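Local atomic coordinates of sensor histidine kinase (Pseudomonas syringae pv. tomato, PDB entry 3CIT), a protein that probably acts as a phosphorelay sensor kinase of a two-component system, this chain being its GAF domain, a putative sensory module. Residues R33-C41 / Q61-K69; L102-F112 / Q135-E146. All blocks are in the same frame, centred on the assembly; numbering follows the deposited sequence.

Interaction 1: R33-C41 / Q61-K69; sequences RKCVLQRAC and QTTARHGSK. With SO4 (sulfate ion), chain C.
Helix 33-41 lies across edge strand 61-66 with the axes 8.0 Å apart and their directions 41° from parallel, which pairs the CA atoms of Lys34 with Ala64 and of Gln38 with His66. Between these points the Leu37 side chain is laid on the strand: CG is anti to the backbone N (chi1 -177°), and the CD2 branch reaches the Arg65 backbone, 3.5 Å from its carbonyl C, while also touching Ala64 CB at 3.8 Å. Towards the start of the helix segment, the extended chain of Arg33 crosses Thr63 at about a right angle. Arg33 NE and Thr63 OG1 do not bond to each other; both are held by Glu53 OE2 of the neighbouring strand. Farther along the helix, Cys41 CB packs obliquely on the His66 ring, 3.7 Å from CD2, with SG also beside that ring. A water in the ring plane joins His66 ND1 at 2.8 Å to Gln38 NE2 at 2.6 Å, bridging two polar groups that have no direct bond. On another side of the helix, Arg39 binds a sulfate, probably from the crystallisation liquor, through NE and NH2. A helix packed on a five-stranded antiparallel sheet of order 2-1-5-4-3 is characteristic of the GAF fold.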
ATOM      1  N   ARG A  33      -8.659  16.929 -13.765  1.00 26.17           N
ATOM      2  CA  ARG A  33      -9.631  16.021 -13.174  1.00 26.37           C
ATOM      3  C   ARG A  33     -10.326  15.165 -14.235  1.00 26.16           C
ATOM      4  O   ARG A  33     -10.398  13.959 -14.104  1.00 24.51           O
ATOM      5  CB  ARG A  33     -10.668  16.810 -12.397  1.00 26.16           C
ATOM      6  CG  ARG A  33     -10.119  17.560 -11.211  1.00 26.18           C
ATOM      7  CD  ARG A  33     -11.218  18.389 -10.588  1.00 27.26           C
ATOM      8  NE  ARG A  33     -10.809  18.873  -9.280  1.00 26.93           N
ATOM      9  CZ  ARG A  33     -10.590  20.142  -8.983  1.00 30.31           C
ATOM     10  NH1 ARG A  33     -10.767  21.091  -9.889  1.00 35.02           N
ATOM     11  NH2 ARG A  33     -10.175  20.467  -7.759  1.00 30.00           N
ATOM     12  N   LYS A  34     -10.807  15.798 -15.292  1.00 26.91           N
ATOM     13  CA  LYS A  34     -11.442  15.070 -16.400  1.00 27.93           C
ATOM     14  C   LYS A  34     -10.492  14.108 -17.081  1.00 26.46           C
ATOM     15  O   LYS A  34     -10.894  13.030 -17.459  1.00 25.84           O
ATOM     16  CB  LYS A  34     -11.961  16.027 -17.456  1.00 29.14           C
ATOM     17  CG  LYS A  34     -13.206  16.739 -17.074  1.00 32.23           C
ATOM     18  CD  LYS A  34     -13.550  17.766 -18.153  1.00 33.11           C
ATOM     19  CE  LYS A  34     -14.819  18.511 -17.832  1.00 35.42           C
ATOM     20  NZ  LYS A  34     -14.881  19.780 -18.598  1.00 38.71           N
ATOM     21  N   CYS A  35      -9.237  14.497 -17.237  1.00 26.18           N
ATOM     22  CA  CYS A  35      -8.256  13.655 -17.927  1.00 25.66           C
ATOM     23  C   CYS A  35      -8.009  12.370 -17.146  1.00 23.74           C
ATOM     24  O   CYS A  35      -8.058  11.274 -17.703  1.00 23.09           O
ATOM     25  CB  CYS A  35      -6.949  14.427 -18.106  1.00 25.77           C
ATOM     26  SG  CYS A  35      -5.554  13.493 -18.789  1.00 28.69           S
ATOM     27  N   VAL A  36      -7.739  12.515 -15.857  1.00 21.36           N
ATOM     28  CA  VAL A  36      -7.454  11.362 -15.028  1.00 21.84           C
ATOM     29  C   VAL A  36      -8.680  10.482 -14.918  1.00 21.22           C
ATOM     30  O   VAL A  36      -8.581   9.265 -15.041  1.00 20.58           O
ATOM     31  CB  VAL A  36      -6.903  11.763 -13.636  1.00 21.38           C
ATOM     32  CG1 VAL A  36      -6.849  10.585 -12.694  1.00 20.96           C
ATOM     33  CG2 VAL A  36      -5.530  12.398 -13.778  1.00 22.01           C
ATOM     34  N   LEU A  37      -9.855  11.065 -14.696  1.00 22.47           N
ATOM     35  CA  LEU A  37     -11.035  10.215 -14.571  1.00 22.83           C
ATOM     36  C   LEU A  37     -11.316   9.426 -15.862  1.00 22.51           C
ATOM     37  O   LEU A  37     -11.507   8.195 -15.819  1.00 23.91           O
ATOM     38  CB  LEU A  37     -12.243  11.056 -14.156  1.00 23.32           C
ATOM     39  CG  LEU A  37     -13.524  10.320 -13.909  1.00 23.12           C
ATOM     40  CD1 LEU A  37     -13.401   9.302 -12.796  1.00 24.63           C
ATOM     41  CD2 LEU A  37     -14.585  11.403 -13.614  1.00 23.65           C
ATOM     42  N   GLN A  38     -11.296  10.105 -17.001  1.00 23.41           N
ATOM     43  CA  GLN A  38     -11.557   9.461 -18.276  1.00 24.69           C
ATOM     44  C   GLN A  38     -10.556   8.354 -18.565  1.00 23.94           C
ATOM     45  O   GLN A  38     -10.930   7.227 -18.972  1.00 24.23           O
ATOM     46  CB  GLN A  38     -11.538  10.490 -19.418  1.00 25.26           C
ATOM     47  CG  GLN A  38     -12.742  11.423 -19.351  1.00 29.69           C
ATOM     48  CD  GLN A  38     -12.780  12.447 -20.475  1.00 29.83           C
ATOM     49  OE1 GLN A  38     -11.776  12.685 -21.163  1.00 38.86           O
ATOM     50  NE2 GLN A  38     -13.924  13.083 -20.636  1.00 37.04           N
ATOM     51  N   ARG A  39      -9.279   8.653 -18.365  1.00 23.24           N
ATOM     52  CA  ARG A  39      -8.236   7.646 -18.631  1.00 23.11           C
ATOM     53  C   ARG A  39      -8.299   6.453 -17.685  1.00 22.42           C
ATOM     54  O   ARG A  39      -8.066   5.315 -18.109  1.00 21.39           O
ATOM     55  CB  ARG A  39      -6.857   8.293 -18.578  1.00 23.14           C
ATOM     56  CG  ARG A  39      -6.653   9.186 -19.773  1.00 24.04           C
ATOM     57  CD  ARG A  39      -5.250   9.598 -19.942  1.00 25.29           C
ATOM     58  NE  ARG A  39      -5.101  10.500 -21.063  1.00 26.04           N
ATOM     59  CZ  ARG A  39      -3.934  10.958 -21.475  1.00 28.30           C
ATOM     60  NH1 ARG A  39      -2.812  10.578 -20.867  1.00 28.47           N
ATOM     61  NH2 ARG A  39      -3.889  11.763 -22.518  1.00 30.06           N
ATOM     62  N   ALA A  40      -8.593   6.716 -16.405  1.00 21.43           N
ATOM     63  CA  ALA A  40      -8.717   5.674 -15.412  1.00 21.53           C
ATOM     64  C   ALA A  40      -9.895   4.762 -15.754  1.00 21.02           C
ATOM     65  O   ALA A  40      -9.744   3.546 -15.780  1.00 21.89           O
ATOM     66  CB  ALA A  40      -8.857   6.286 -13.962  1.00 19.99           C
ATOM     67  N   CYS A  41     -11.060   5.335 -16.047  1.00 21.49           N
ATOM     68  CA  CYS A  41     -12.203   4.528 -16.471  1.00 21.54           C
ATOM     69  C   CYS A  41     -11.890   3.661 -17.698  1.00 22.02           C
ATOM     70  O   CYS A  41     -12.188   2.465 -17.689  1.00 24.21           O
ATOM     71  CB  CYS A  41     -13.445   5.406 -16.711  1.00 21.58           C
ATOM     72  SG  CYS A  41     -14.120   6.102 -15.197  1.00 22.63           S
ATOM     73  N   GLN A  61     -17.722  17.574  -2.472  0.60 27.23           N
ATOM     74  CA  GLN A  61     -18.110  18.109  -3.764  0.60 26.81           C
ATOM     75  C   GLN A  61     -17.679  17.112  -4.841  0.60 26.18           C
ATOM     76  O   GLN A  61     -16.592  16.568  -4.759  0.60 24.57           O
ATOM     77  CB  GLN A  61     -17.437  19.462  -3.989  0.60 27.49           C
ATOM     78  CG  GLN A  61     -17.830  20.548  -2.956  0.60 30.20           C
ATOM     79  CD  GLN A  61     -19.312  20.892  -2.988  0.60 33.45           C
ATOM     80  OE1 GLN A  61     -19.904  21.007  -4.064  0.60 37.23           O
ATOM     81  NE2 GLN A  61     -19.924  21.058  -1.804  0.60 34.60           N
ATOM     82  N   THR A  62     -18.549  16.895  -5.827  1.00 25.41           N
ATOM     83  CA  THR A  62     -18.265  16.051  -6.985  1.00 25.54           C
ATOM     84  C   THR A  62     -17.627  16.951  -8.033  1.00 24.93           C
ATOM     85  O   THR A  62     -18.261  17.863  -8.540  1.00 24.32           O
ATOM     86  CB  THR A  62     -19.572  15.416  -7.505  1.00 25.71           C
ATOM     87  OG1 THR A  62     -20.117  14.579  -6.480  1.00 24.79           O
ATOM     88  CG2 THR A  62     -19.344  14.615  -8.784  1.00 25.39           C
ATOM     89  N   THR A  63     -16.353  16.741  -8.322  1.00 23.87           N
ATOM     90  CA  THR A  63     -15.605  17.669  -9.142  1.00 23.69           C
ATOM     91  C   THR A  63     -15.385  17.234 -10.586  1.00 24.28           C
ATOM     92  O   THR A  63     -14.870  18.013 -11.404  1.00 25.35           O
ATOM     93  CB  THR A  63     -14.245  17.999  -8.501  1.00 24.03           C
ATOM     94  OG1 THR A  63     -13.464  16.816  -8.413  1.00 22.25           O
ATOM     95  CG2 THR A  63     -14.411  18.670  -7.114  1.00 24.93           C
ATOM     96  N   ALA A  64     -15.735  15.994 -10.903  1.00 23.77           N
ATOM     97  CA  ALA A  64     -15.656  15.442 -12.260  1.00 23.52           C
ATOM     98  C   ALA A  64     -16.558  14.217 -12.323  1.00 23.67           C
ATOM     99  O   ALA A  64     -16.788  13.567 -11.306  1.00 21.54           O
ATOM    100  CB  ALA A  64     -14.242  15.069 -12.630  1.00 24.04           C
ATOM    101  N   ARG A  65     -17.111  13.952 -13.503  1.00 23.16           N
ATOM    102  CA  ARG A  65     -17.994  12.802 -13.714  1.00 24.07           C
ATOM    103  C   ARG A  65     -17.704  12.207 -15.061  1.00 23.21           C
ATOM    104  O   ARG A  65     -17.329  12.915 -15.995  1.00 22.71           O
ATOM    105  CB  ARG A  65     -19.465  13.225 -13.715  1.00 24.55           C
ATOM    106  CG  ARG A  65     -20.035  13.623 -12.385  1.00 26.00           C
ATOM    107  CD  ARG A  65     -21.411  14.217 -12.634  1.00 28.25           C
ATOM    108  NE  ARG A  65     -22.033  14.715 -11.419  1.00 32.05           N
ATOM    109  CZ  ARG A  65     -21.906  15.950 -10.930  1.00 33.24           C
ATOM    110  NH1 ARG A  65     -21.157  16.863 -11.529  1.00 33.97           N
ATOM    111  NH2 ARG A  65     -22.554  16.274  -9.803  1.00 36.23           N
ATOM    112  N   HIS A  66     -17.944  10.922 -15.167  1.00 21.90           N
ATOM    113  CA  HIS A  66     -17.823  10.202 -16.400  1.00 22.36           C
ATOM    114  C   HIS A  66     -18.934   9.176 -16.447  1.00 22.52           C
ATOM    115  O   HIS A  66     -19.161   8.473 -15.465  1.00 22.15           O
ATOM    116  CB  HIS A  66     -16.466   9.498 -16.482  1.00 23.90           C
ATOM    117  CG  HIS A  66     -16.328   8.640 -17.694  1.00 25.13           C
ATOM    118  ND1 HIS A  66     -16.128   9.165 -18.949  1.00 30.47           N
ATOM    119  CD2 HIS A  66     -16.446   7.303 -17.856  1.00 28.89           C
ATOM    120  CE1 HIS A  66     -16.088   8.182 -19.830  1.00 31.95           C
ATOM    121  NE2 HIS A  66     -16.295   7.042 -19.194  1.00 31.53           N
ATOM    122  N   GLY A  67     -19.686   9.128 -17.542  1.00 21.65           N
ATOM    123  CA  GLY A  67     -20.817   8.208 -17.631  1.00 22.24           C
ATOM    124  C   GLY A  67     -22.109   8.849 -17.154  1.00 22.57           C
ATOM    125  O   GLY A  67     -22.142  10.024 -16.800  1.00 22.51           O
ATOM    126  N   SER A  68     -23.187   8.088 -17.141  1.00 23.44           N
ATOM    127  CA  SER A  68     -24.487   8.690 -16.916  1.00 25.02           C
ATOM    128  C   SER A  68     -24.584   9.294 -15.526  1.00 24.44           C
ATOM    129  O   SER A  68     -24.331   8.628 -14.528  1.00 23.34           O
ATOM    130  CB  SER A  68     -25.628   7.697 -17.166  1.00 26.29           C
ATOM    131  OG  SER A  68     -25.594   6.611 -16.282  1.00 28.83           O
ATOM    132  N   LYS A  69     -25.004  10.557 -15.483  1.00 24.01           N
ATOM    133  CA  LYS A  69     -25.182  11.255 -14.226  1.00 24.83           C
ATOM    134  C   LYS A  69     -26.277  10.587 -13.385  1.00 23.66           C
ATOM    135  O   LYS A  69     -26.192  10.588 -12.156  1.00 23.48           O
ATOM    136  CB  LYS A  69     -25.492  12.735 -14.479  1.00 25.43           C
ATOM    137  CG  LYS A  69     -24.311  13.505 -15.079  1.00 28.40           C
ATOM    138  CD  LYS A  69     -24.673  14.953 -15.450  1.00 29.81           C
ATOM    139  CE  LYS A  69     -23.429  15.767 -15.826  1.00 33.43           C
ATOM    140  NZ  LYS A  69     -22.269  14.921 -16.307  1.00 36.66           N
TER
HETATM  141  S   SO4 C   1      -7.209  11.067 -24.367  0.50 66.51           S
HETATM  142  O1  SO4 C   1      -6.335  12.237 -24.378  0.50 66.24           O
HETATM  143  O2  SO4 C   1      -6.994  10.263 -23.172  0.50 65.88           O
HETATM  144  O3  SO4 C   1      -8.600  11.509 -24.393  0.50 66.51           O
HETATM  145  O4  SO4 C   1      -6.930  10.256 -25.552  0.50 67.00           O
HETATM  146  O   HOH W   1     -15.864  11.902 -19.301  1.00 55.01           O

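Interaction 2: L102-F112 / Q135-E146; sequences LPLRGADEGSF and QLLATLLAAHLE
Glu146 reaches from the helix to the loop after strand 102-105, where its carboxylate takes two backbone N-H groups in succession. Glu146 OE1 accepts from Ala107 N at 2.7 Å on its syn lone pair, with an N-H...O angle of 170°, and OE2 of Glu146 accepts from Asp108 N at 3.0 Å. The extended chain, with CG anti to the backbone N (chi1 179°), carries the carboxylate out to the turn. Gly106, without a side chain, passes close by, its CA 3.5 Å from Glu146 OE1. Next to this pair of bonds, the Phe112 ring presents its edge to the helix, CZ standing 3.4 Å from Ala142 O, and Leu104 CB lies over one ring face, offset toward its rim. Leu104 CB also meets Ala142 CB at 3.7 Å, and Leu104 CD2 touches Leu145 CD1. This is helix-on-sheet packing of the GAF domain, with segment 135-146 of the long C-terminal helix 31° from parallel to strand 102-105. The small side chains of Ala138 and Ala142 are consistent with the 6.7 Å separation of the segment axes. One water links Pro103 O and Arg105 N to Thr139 OG1; another joins Arg105 O to Thr139 O. Farther out, Asn147 ND2 of the second subunit donates to Glu146 OE1 and Ala143 O.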
ATOM      1  N   LEU A 102     -10.210   4.956  -4.978  1.00 21.58           N
ATOM      2  CA  LEU A 102      -8.786   5.292  -4.946  1.00 21.72           C
ATOM      3  C   LEU A 102      -8.635   6.656  -4.242  1.00 21.97           C
ATOM      4  O   LEU A 102      -8.940   7.694  -4.813  1.00 21.42           O
ATOM      5  CB  LEU A 102      -8.198   5.350  -6.359  1.00 21.89           C
ATOM      6  CG  LEU A 102      -8.560   4.135  -7.240  1.00 23.41           C
ATOM      7  CD1 LEU A 102      -8.467   4.390  -8.720  1.00 25.73           C
ATOM      8  CD2 LEU A 102      -7.688   2.926  -6.779  1.00 25.36           C
ATOM      9  N   PRO A 103      -8.157   6.652  -3.005  1.00 21.27           N
ATOM     10  CA  PRO A 103      -8.013   7.875  -2.270  1.00 21.13           C
ATOM     11  C   PRO A 103      -7.011   8.837  -2.874  1.00 20.90           C
ATOM     12  O   PRO A 103      -6.004   8.421  -3.479  1.00 20.58           O
ATOM     13  CB  PRO A 103      -7.495   7.418  -0.894  1.00 20.52           C
ATOM     14  CG  PRO A 103      -7.789   6.009  -0.802  1.00 24.46           C
ATOM     15  CD  PRO A 103      -7.769   5.478  -2.192  1.00 22.82           C
ATOM     16  N   LEU A 104      -7.294  10.115  -2.687  1.00 20.36           N
ATOM     17  CA  LEU A 104      -6.365  11.191  -2.982  1.00 19.63           C
ATOM     18  C   LEU A 104      -5.738  11.688  -1.686  1.00 19.95           C
ATOM     19  O   LEU A 104      -6.420  12.129  -0.781  1.00 20.00           O
ATOM     20  CB  LEU A 104      -7.078  12.359  -3.678  1.00 19.35           C
ATOM     21  CG  LEU A 104      -7.289  12.281  -5.192  1.00 21.11           C
ATOM     22  CD1 LEU A 104      -8.266  11.218  -5.568  1.00 22.30           C
ATOM     23  CD2 LEU A 104      -7.723  13.676  -5.730  1.00 19.32           C
ATOM     24  N   ARG A 105      -4.415  11.610  -1.617  1.00 20.01           N
ATOM     25  CA  ARG A 105      -3.677  12.075  -0.462  1.00 20.82           C
ATOM     26  C   ARG A 105      -2.449  12.816  -0.942  1.00 20.06           C
ATOM     27  O   ARG A 105      -1.687  12.289  -1.763  1.00 18.89           O
ATOM     28  CB  ARG A 105      -3.294  10.894   0.411  1.00 20.12           C
ATOM     29  CG  ARG A 105      -2.629  11.312   1.706  1.00 22.89           C
ATOM     30  CD  ARG A 105      -2.325  10.114   2.597  1.00 24.30           C
ATOM     31  NE  ARG A 105      -3.532   9.394   3.018  1.00 26.50           N
ATOM     32  CZ  ARG A 105      -4.186   9.624   4.163  1.00 25.84           C
ATOM     33  NH1 ARG A 105      -3.760  10.541   5.007  1.00 28.40           N
ATOM     34  NH2 ARG A 105      -5.266   8.919   4.483  1.00 25.13           N
ATOM     35  N   GLY A 106      -2.282  14.049  -0.459  1.00 20.23           N
ATOM     36  CA  GLY A 106      -1.101  14.836  -0.757  1.00 20.38           C
ATOM     37  C   GLY A 106      -0.190  14.892   0.448  1.00 20.66           C
ATOM     38  O   GLY A 106      -0.013  13.906   1.197  1.00 20.13           O
ATOM     39  N   ALA A 107       0.402  16.071   0.627  1.00 20.89           N
ATOM     40  CA  ALA A 107       1.328  16.334   1.695  1.00 21.58           C
ATOM     41  C   ALA A 107       0.574  16.643   2.997  1.00 22.18           C
ATOM     42  O   ALA A 107       1.067  16.346   4.068  1.00 22.57           O
ATOM     43  CB  ALA A 107       2.252  17.513   1.298  1.00 20.69           C
ATOM     44  N   ASP A 108      -0.624  17.213   2.891  1.00 22.94           N
ATOM     45  CA  ASP A 108      -1.410  17.582   4.062  1.00 23.63           C
ATOM     46  C   ASP A 108      -1.923  16.314   4.753  1.00 24.17           C
ATOM     47  O   ASP A 108      -1.943  15.223   4.166  1.00 23.16           O
ATOM     48  CB  ASP A 108      -2.557  18.498   3.642  1.00 23.74           C
ATOM     49  CG  ASP A 108      -3.160  19.313   4.808  1.00 25.17           C
ATOM     50  OD1 ASP A 108      -2.644  19.281   5.950  1.00 24.89           O
ATOM     51  OD2 ASP A 108      -4.154  20.007   4.532  1.00 30.07           O
ATOM     52  N   GLU A 109      -2.300  16.435   6.018  0.50 24.80           N
ATOM     53  CA  GLU A 109      -2.818  15.276   6.735  0.50 25.02           C
ATOM     54  C   GLU A 109      -4.193  14.925   6.212  0.50 24.86           C
ATOM     55  O   GLU A 109      -5.034  15.802   5.980  0.50 25.55           O
ATOM     56  CB  GLU A 109      -2.862  15.493   8.255  0.50 25.58           C
ATOM     57  CG  GLU A 109      -1.911  14.570   9.010  0.50 27.13           C
ATOM     58  CD  GLU A 109      -2.427  13.145   9.131  0.50 29.15           C
ATOM     59  OE1 GLU A 109      -2.732  12.759  10.283  0.50 32.37           O
ATOM     60  OE2 GLU A 109      -2.537  12.414   8.100  0.50 28.83           O
ATOM     61  N   GLY A 110      -4.401  13.631   6.029  1.00 24.40           N
ATOM     62  CA  GLY A 110      -5.674  13.093   5.628  1.00 24.71           C
ATOM     63  C   GLY A 110      -5.851  12.995   4.123  1.00 24.38           C
ATOM     64  O   GLY A 110      -5.252  13.778   3.356  1.00 25.33           O
ATOM     65  N   SER A 111      -6.691  12.061   3.702  1.00 21.58           N
ATOM     66  CA  SER A 111      -7.146  12.036   2.305  1.00 20.31           C
ATOM     67  C   SER A 111      -8.157  13.165   2.139  1.00 20.41           C
ATOM     68  O   SER A 111      -9.037  13.319   3.001  1.00 20.20           O
ATOM     69  CB  SER A 111      -7.791  10.692   1.995  1.00 20.36           C
ATOM     70  OG  SER A 111      -8.392  10.691   0.699  1.00 21.18           O
ATOM     71  N   PHE A 112      -8.066  13.914   1.045  1.00 20.25           N
ATOM     72  CA  PHE A 112      -9.007  14.992   0.719  1.00 19.71           C
ATOM     73  C   PHE A 112      -9.941  14.684  -0.452  1.00 19.98           C
ATOM     74  O   PHE A 112     -10.653  15.556  -0.942  1.00 19.86           O
ATOM     75  CB  PHE A 112      -8.243  16.285   0.445  1.00 21.07           C
ATOM     76  CG  PHE A 112      -7.356  16.252  -0.785  1.00 20.19           C
ATOM     77  CD1 PHE A 112      -7.858  16.539  -2.037  1.00 22.01           C
ATOM     78  CD2 PHE A 112      -6.005  15.995  -0.666  1.00 21.90           C
ATOM     79  CE1 PHE A 112      -7.009  16.567  -3.165  1.00 23.51           C
ATOM     80  CE2 PHE A 112      -5.159  16.019  -1.779  1.00 21.35           C
ATOM     81  CZ  PHE A 112      -5.669  16.267  -3.024  1.00 21.56           C
ATOM     82  N   GLN A 135      -4.128   3.647  -8.501  1.00 22.51           N
ATOM     83  CA  GLN A 135      -3.856   4.285  -7.218  1.00 22.00           C
ATOM     84  C   GLN A 135      -2.721   5.306  -7.323  1.00 22.69           C
ATOM     85  O   GLN A 135      -2.808   6.417  -6.798  1.00 22.38           O
ATOM     86  CB  GLN A 135      -3.556   3.248  -6.123  1.00 23.51           C
ATOM     87  CG  GLN A 135      -3.269   3.935  -4.762  1.00 23.96           C
ATOM     88  CD  GLN A 135      -4.470   4.805  -4.229  1.00 29.61           C
ATOM     89  OE1 GLN A 135      -4.518   6.080  -4.369  1.00 29.13           O
ATOM     90  NE2 GLN A 135      -5.443   4.109  -3.633  1.00 29.50           N
ATOM     91  N   LEU A 136      -1.637   4.954  -8.007  1.00 21.99           N
ATOM     92  CA  LEU A 136      -0.580   5.948  -8.235  1.00 21.13           C
ATOM     93  C   LEU A 136      -1.068   7.132  -9.086  1.00 20.77           C
ATOM     94  O   LEU A 136      -0.714   8.286  -8.837  1.00 19.90           O
ATOM     95  CB  LEU A 136       0.656   5.309  -8.873  1.00 21.03           C
ATOM     96  CG  LEU A 136       1.839   6.265  -9.094  1.00 21.76           C
ATOM     97  CD1 LEU A 136       2.314   6.881  -7.749  1.00 20.03           C
ATOM     98  CD2 LEU A 136       2.990   5.534  -9.793  1.00 19.86           C
ATOM     99  N   LEU A 137      -1.837   6.872 -10.132  1.00 22.37           N
ATOM    100  CA  LEU A 137      -2.408   7.988 -10.927  1.00 22.16           C
ATOM    101  C   LEU A 137      -3.227   8.965 -10.031  1.00 21.26           C
ATOM    102  O   LEU A 137      -3.129  10.210 -10.172  1.00 20.82           O
ATOM    103  CB  LEU A 137      -3.295   7.440 -12.021  1.00 23.24           C
ATOM    104  CG  LEU A 137      -3.694   8.393 -13.119  1.00 25.12           C
ATOM    105  CD1 LEU A 137      -2.416   8.982 -13.735  1.00 25.86           C
ATOM    106  CD2 LEU A 137      -4.493   7.567 -14.150  1.00 24.28           C
ATOM    107  N   ALA A 138      -4.009   8.408  -9.101  1.00 21.39           N
ATOM    108  CA  ALA A 138      -4.742   9.228  -8.112  1.00 20.85           C
ATOM    109  C   ALA A 138      -3.797  10.042  -7.233  1.00 20.21           C
ATOM    110  O   ALA A 138      -4.051  11.188  -6.937  1.00 20.31           O
ATOM    111  CB  ALA A 138      -5.700   8.376  -7.230  1.00 20.91           C
ATOM    112  N   THR A 139      -2.710   9.429  -6.817  1.00 20.73           N
ATOM    113  CA  THR A 139      -1.695  10.089  -6.026  1.00 20.18           C
ATOM    114  C   THR A 139      -1.022  11.230  -6.786  1.00 20.14           C
ATOM    115  O   THR A 139      -0.764  12.310  -6.227  1.00 20.19           O
ATOM    116  CB  THR A 139      -0.683   9.034  -5.511  1.00 20.31           C
ATOM    117  OG1 THR A 139      -1.334   8.223  -4.518  1.00 19.62           O
ATOM    118  CG2 THR A 139       0.536   9.695  -4.930  1.00 21.30           C
ATOM    119  N   LEU A 140      -0.748  11.019  -8.070  1.00 19.56           N
ATOM    120  CA  LEU A 140      -0.182  12.075  -8.911  1.00 20.21           C
ATOM    121  C   LEU A 140      -1.164  13.246  -9.060  1.00 19.95           C
ATOM    122  O   LEU A 140      -0.803  14.407  -8.853  1.00 19.44           O
ATOM    123  CB  LEU A 140       0.186  11.535 -10.290  1.00 20.42           C
ATOM    124  CG  LEU A 140       1.382  10.614 -10.287  1.00 20.87           C
ATOM    125  CD1 LEU A 140       1.477   9.918 -11.640  1.00 21.14           C
ATOM    126  CD2 LEU A 140       2.674  11.404  -9.943  1.00 22.79           C
ATOM    127  N   LEU A 141      -2.413  12.918  -9.387  1.00 19.74           N
ATOM    128  CA  LEU A 141      -3.481  13.903  -9.413  1.00 19.79           C
ATOM    129  C   LEU A 141      -3.578  14.699  -8.076  1.00 19.55           C
ATOM    130  O   LEU A 141      -3.646  15.932  -8.071  1.00 19.99           O
ATOM    131  CB  LEU A 141      -4.815  13.236  -9.732  1.00 19.47           C
ATOM    132  CG  LEU A 141      -6.017  14.202  -9.823  1.00 20.22           C
ATOM    133  CD1 LEU A 141      -5.843  15.317 -10.889  1.00 20.56           C
ATOM    134  CD2 LEU A 141      -7.353  13.407  -9.949  1.00 20.09           C
ATOM    135  N   ALA A 142      -3.622  13.989  -6.968  1.00 18.79           N
ATOM    136  CA  ALA A 142      -3.706  14.612  -5.657  1.00 19.76           C
ATOM    137  C   ALA A 142      -2.628  15.647  -5.418  1.00 19.76           C
ATOM    138  O   ALA A 142      -2.917  16.735  -4.926  1.00 19.95           O
ATOM    139  CB  ALA A 142      -3.697  13.537  -4.515  1.00 19.50           C
ATOM    140  N   ALA A 143      -1.378  15.310  -5.749  1.00 19.97           N
ATOM    141  CA  ALA A 143      -0.271  16.215  -5.482  1.00 20.28           C
ATOM    142  C   ALA A 143      -0.461  17.540  -6.201  1.00 19.71           C
ATOM    143  O   ALA A 143      -0.182  18.620  -5.660  1.00 20.44           O
ATOM    144  CB  ALA A 143       1.093  15.564  -5.885  1.00 18.98           C
ATOM    145  N   HIS A 144      -0.923  17.437  -7.435  1.00 20.92           N
ATOM    146  CA  HIS A 144      -1.128  18.586  -8.306  1.00 22.48           C
ATOM    147  C   HIS A 144      -2.358  19.410  -7.910  1.00 22.92           C
ATOM    148  O   HIS A 144      -2.312  20.636  -7.927  1.00 22.40           O
ATOM    149  CB  HIS A 144      -1.210  18.111  -9.767  1.00 22.98           C
ATOM    150  CG  HIS A 144       0.095  17.592 -10.286  1.00 24.97           C
ATOM    151  ND1 HIS A 144       1.244  18.362 -10.301  1.00 28.84           N
ATOM    152  CD2 HIS A 144       0.449  16.383 -10.779  1.00 28.01           C
ATOM    153  CE1 HIS A 144       2.248  17.640 -10.761  1.00 29.75           C
ATOM    154  NE2 HIS A 144       1.791  16.438 -11.068  1.00 27.88           N
ATOM    155  N   LEU A 145      -3.442  18.740  -7.542  1.00 22.55           N
ATOM    156  CA  LEU A 145      -4.645  19.425  -7.060  1.00 24.08           C
ATOM    157  C   LEU A 145      -4.360  20.146  -5.741  1.00 25.12           C
ATOM    158  O   LEU A 145      -4.810  21.272  -5.520  1.00 25.03           O
ATOM    159  CB  LEU A 145      -5.807  18.454  -6.883  1.00 23.51           C
ATOM    160  CG  LEU A 145      -6.472  17.907  -8.156  1.00 23.30           C
ATOM    161  CD1 LEU A 145      -7.552  16.897  -7.786  1.00 21.21           C
ATOM    162  CD2 LEU A 145      -7.049  19.076  -9.010  1.00 24.99           C
ATOM    163  N   GLU A 146      -3.603  19.495  -4.871  1.00 26.40           N
ATOM    164  CA  GLU A 146      -3.231  20.091  -3.593  1.00 27.39           C
ATOM    165  C   GLU A 146      -2.336  21.301  -3.783  1.00 29.12           C
ATOM    166  O   GLU A 146      -2.558  22.344  -3.171  1.00 29.96           O
ATOM    167  CB  GLU A 146      -2.555  19.058  -2.706  1.00 27.63           C
ATOM    168  CG  GLU A 146      -2.124  19.623  -1.383  1.00 29.42           C
ATOM    169  CD  GLU A 146      -1.448  18.617  -0.544  1.00 28.06           C
ATOM    170  OE1 GLU A 146      -0.319  18.216  -0.909  1.00 26.99           O
ATOM    171  OE2 GLU A 146      -2.068  18.182   0.447  1.00 28.37           O
TER
HETATM  172  O   HOH W   2      -3.314   9.343  -3.001  1.00 26.99           O
HETATM  173  O   HOH W   3       0.152  12.920  -3.630  1.00 19.66           O

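Both interactions pack a helix on the same antiparallel sheet, interaction 1 at edge strand 61-66 and interaction 2 at strands 98-105 and 111-119. Their centres are 15 Å apart, yet the helices touch: Val36 packs on Leu137 and Leu141, and Arg33 NH2 lies 3.6 Å from Leu145 CD2. Interaction 1 is partly buried and has no direct hydrogen bond between its segments; apolar contacts and a water do the joining, with the exposed side chains of Lys34, Gln38 and Arg65 at its margin. Interaction 2 is buried and larger, 608 against 388 Å², and adds a carboxylate bonded to loop backbone. Interaction 2 also adjoins the second subunit, whereas no other protein chain touches the segments of interaction 1.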